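Local coordinates for protein NAF1 (Saccharomyces cerevisiae, PDB 2V3M) that binds RNA and helps assemble box H/ACA ribonucleoprotein particles, and is replaced by GAR1 during their maturation, at residues 63-69 / 104-110. Sequence-based numbering, arbitrary orientation.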
loop_
_atom_site.group_PDB
_atom_site.type_symbol
_atom_site.label_atom_id
_atom_site.label_comp_id
_atom_site.label_asym_id
_atom_site.label_seq_id
_atom_site.Cartn_x
_atom_site.Cartn_y
_atom_site.Cartn_z
ATOM N N PHE A 63 9.528 -3.001 13.170
ATOM C CA PHE A 63 9.275 -1.596 12.980
ATOM C C PHE A 63 8.547 -1.031 14.188
ATOM O O PHE A 63 7.724 -1.741 14.789
ATOM C CB PHE A 63 8.428 -1.467 11.754
ATOM C CG PHE A 63 9.128 -1.863 10.515
ATOM C CD1 PHE A 63 9.186 -3.194 10.138
ATOM C CD2 PHE A 63 9.693 -0.914 9.663
ATOM C CE1 PHE A 63 9.842 -3.555 8.930
ATOM C CE2 PHE A 63 10.337 -1.274 8.493
ATOM C CZ PHE A 63 10.427 -2.570 8.133
ATOM N N CYS A 64 8.818 0.233 14.496
ATOM C CA CYS A 64 8.105 1.007 15.542
ATOM C C CYS A 64 8.071 2.487 15.194
ATOM O O CYS A 64 8.748 2.882 14.296
ATOM C CB CYS A 64 8.813 0.864 16.885
ATOM S SG CYS A 64 10.605 1.434 16.913
ATOM N N LEU A 65 7.292 3.273 15.902
ATOM C CA LEU A 65 7.271 4.685 15.716
ATOM C C LEU A 65 8.401 5.223 16.573
ATOM O O LEU A 65 9.020 4.446 17.235
ATOM C CB LEU A 65 5.883 5.212 16.124
ATOM C CG LEU A 65 4.783 5.180 15.029
ATOM C CD1 LEU A 65 5.228 4.598 13.724
ATOM C CD2 LEU A 65 3.570 4.512 15.534
ATOM N N GLU A 66 8.652 6.523 16.577
ATOM C CA GLU A 66 9.596 7.179 17.494
ATOM C C GLU A 66 9.250 6.999 18.936
ATOM O O GLU A 66 10.113 7.064 19.787
ATOM C CB GLU A 66 9.652 8.658 17.188
ATOM C CG GLU A 66 10.907 9.287 17.572
ATOM C CD GLU A 66 11.083 10.654 16.960
ATOM O OE1 GLU A 66 12.189 11.165 17.023
ATOM O OE2 GLU A 66 10.119 11.219 16.397
ATOM N N ASP A 67 7.980 6.852 19.280
ATOM C CA ASP A 67 7.705 6.711 20.725
ATOM C C ASP A 67 7.786 5.246 21.132
ATOM O O ASP A 67 7.306 4.825 22.177
ATOM C CB ASP A 67 6.357 7.272 21.125
ATOM C CG ASP A 67 5.195 6.634 20.375
ATOM O OD1 ASP A 67 5.439 5.786 19.487
ATOM O OD2 ASP A 67 4.018 7.024 20.650
ATOM N N ARG A 68 8.388 4.456 20.280
ATOM C CA ARG A 68 8.475 3.035 20.518
ATOM C C ARG A 68 7.148 2.231 20.511
ATOM O O ARG A 68 7.068 1.120 21.019
ATOM C CB ARG A 68 9.304 2.758 21.746
ATOM C CG ARG A 68 10.780 2.903 21.516
ATOM C CD ARG A 68 11.496 3.255 22.754
ATOM N NE ARG A 68 12.658 4.092 22.447
ATOM C CZ ARG A 68 13.883 3.626 22.184
ATOM N NH1 ARG A 68 14.085 2.312 22.130
ATOM N NH2 ARG A 68 14.911 4.451 21.926
ATOM N N THR A 69 6.134 2.801 19.876
ATOM C CA THR A 69 4.915 2.107 19.614
ATOM C C THR A 69 5.292 1.071 18.570
ATOM O O THR A 69 5.782 1.374 17.494
ATOM C CB THR A 69 3.827 3.023 19.083
ATOM O OG1 THR A 69 3.424 3.928 20.119
ATOM C CG2 THR A 69 2.651 2.178 18.692
ATOM N N ARG A 104 -2.211 7.450 12.622
ATOM C CA ARG A 104 -0.952 8.125 12.749
ATOM C C ARG A 104 -0.123 8.154 11.487
ATOM O O ARG A 104 1.089 8.253 11.618
ATOM C CB ARG A 104 -0.160 7.364 13.745
ATOM C CG ARG A 104 -0.715 7.442 15.174
ATOM C CD ARG A 104 0.440 7.780 16.005
ATOM N NE ARG A 104 0.690 6.819 17.039
ATOM C CZ ARG A 104 1.824 6.764 17.721
ATOM N NH1 ARG A 104 2.852 7.574 17.452
ATOM N NH2 ARG A 104 1.937 5.865 18.653
ATOM N N LEU A 105 -0.746 8.022 10.302
ATOM C CA LEU A 105 -0.087 8.147 9.043
ATOM C C LEU A 105 0.798 9.362 8.968
ATOM O O LEU A 105 0.400 10.418 9.453
ATOM C CB LEU A 105 -1.128 8.265 7.986
ATOM C CG LEU A 105 -1.544 6.957 7.305
ATOM C CD1 LEU A 105 -1.223 5.691 8.208
ATOM C CD2 LEU A 105 -2.998 7.100 6.875
ATOM N N GLY A 106 2.013 9.226 8.390
ATOM C CA GLY A 106 2.883 10.388 8.122
ATOM C C GLY A 106 4.018 10.527 9.114
ATOM O O GLY A 106 4.948 11.309 8.885
ATOM N N GLU A 107 3.926 9.795 10.235
ATOM C CA GLU A 107 4.951 9.772 11.290
ATOM C C GLU A 107 6.111 8.945 10.816
ATOM O O GLU A 107 5.903 7.960 10.039
ATOM C CB GLU A 107 4.472 9.123 12.564
ATOM C CG GLU A 107 3.680 10.005 13.412
ATOM C CD GLU A 107 3.347 9.441 14.807
ATOM O OE1 GLU A 107 4.140 8.661 15.341
ATOM O OE2 GLU A 107 2.284 9.817 15.395
ATOM N N LYS A 108 7.318 9.315 11.280
ATOM C CA LYS A 108 8.533 8.601 10.916
ATOM C C LYS A 108 8.581 7.200 11.464
ATOM O O LYS A 108 8.266 7.014 12.619
ATOM C CB LYS A 108 9.730 9.302 11.436
ATOM C CG LYS A 108 10.157 10.421 10.575
ATOM C CD LYS A 108 11.275 11.077 11.259
ATOM C CE LYS A 108 11.954 12.144 10.319
ATOM N NZ LYS A 108 12.176 11.574 8.856
ATOM N N ALA A 109 8.912 6.194 10.660
ATOM C CA ALA A 109 9.037 4.836 11.215
ATOM C C ALA A 109 10.473 4.401 11.408
ATOM O O ALA A 109 11.422 4.890 10.771
ATOM C CB ALA A 109 8.355 3.825 10.364
ATOM N N PHE A 110 10.656 3.436 12.274
ATOM C CA PHE A 110 12.022 3.092 12.664
ATOM C C PHE A 110 12.121 1.576 12.757
ATOM O O PHE A 110 11.139 0.835 12.947
ATOM C CB PHE A 110 12.453 3.637 14.038
ATOM C CG PHE A 110 12.364 5.118 14.178
ATOM C CD1 PHE A 110 11.098 5.779 14.344
ATOM C CD2 PHE A 110 13.548 5.881 14.206
ATOM C CE1 PHE A 110 11.075 7.111 14.480
ATOM C CE2 PHE A 110 13.498 7.221 14.338
ATOM C CZ PHE A 110 12.296 7.847 14.494
#
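Phe110 pairs with Cys64 through two backbone bonds, Cys64 N to Phe110 O at 2.9 Å and Phe110 N to Cys64 O at 2.8 Å, which join strands 62-65 and 108-112 antiparallel. From CB outward, the Phe110 side chain passes Cys64 and then Glu66: CB lies 4.1 Å from Cys64 SG, CD1 reaches the carbonyl carbon of Leu65, CE1 comes 3.4 Å from Glu66 CB, and CZ meets Glu66 CG. With CG anti to its own carbonyl carbon (chi1 -58°), the ring extends past Cys64 to the start of the turn 65-68.

Arg104, just after helix 95-102, reaches across to that turn. Leu65 CD2 sits over the centre of one guanidinium face, while Arg104 NH2 gives a hydrogen bond to the syn lone pair of Asp67 OD2 at 3.1 Å, part of a salt bridge, and a weak one to Thr69 OG1. Arg104 NH1 makes a salt bridge to Glu107 OE1 at 2.7 Å, its hydrogen bond weak and bent. Shortened to an alanine, this position would probably leave the Asp67 and Glu107 carboxylates without their shared cation and Leu65 CD2 without the flat group it packs on.

Asp67 OD1 accepts from Thr69 N, making an Asx turn. The whole is an antiparallel strand pair with a salt-bridge network beside it, within the Gar1-like beta domain of Naf1.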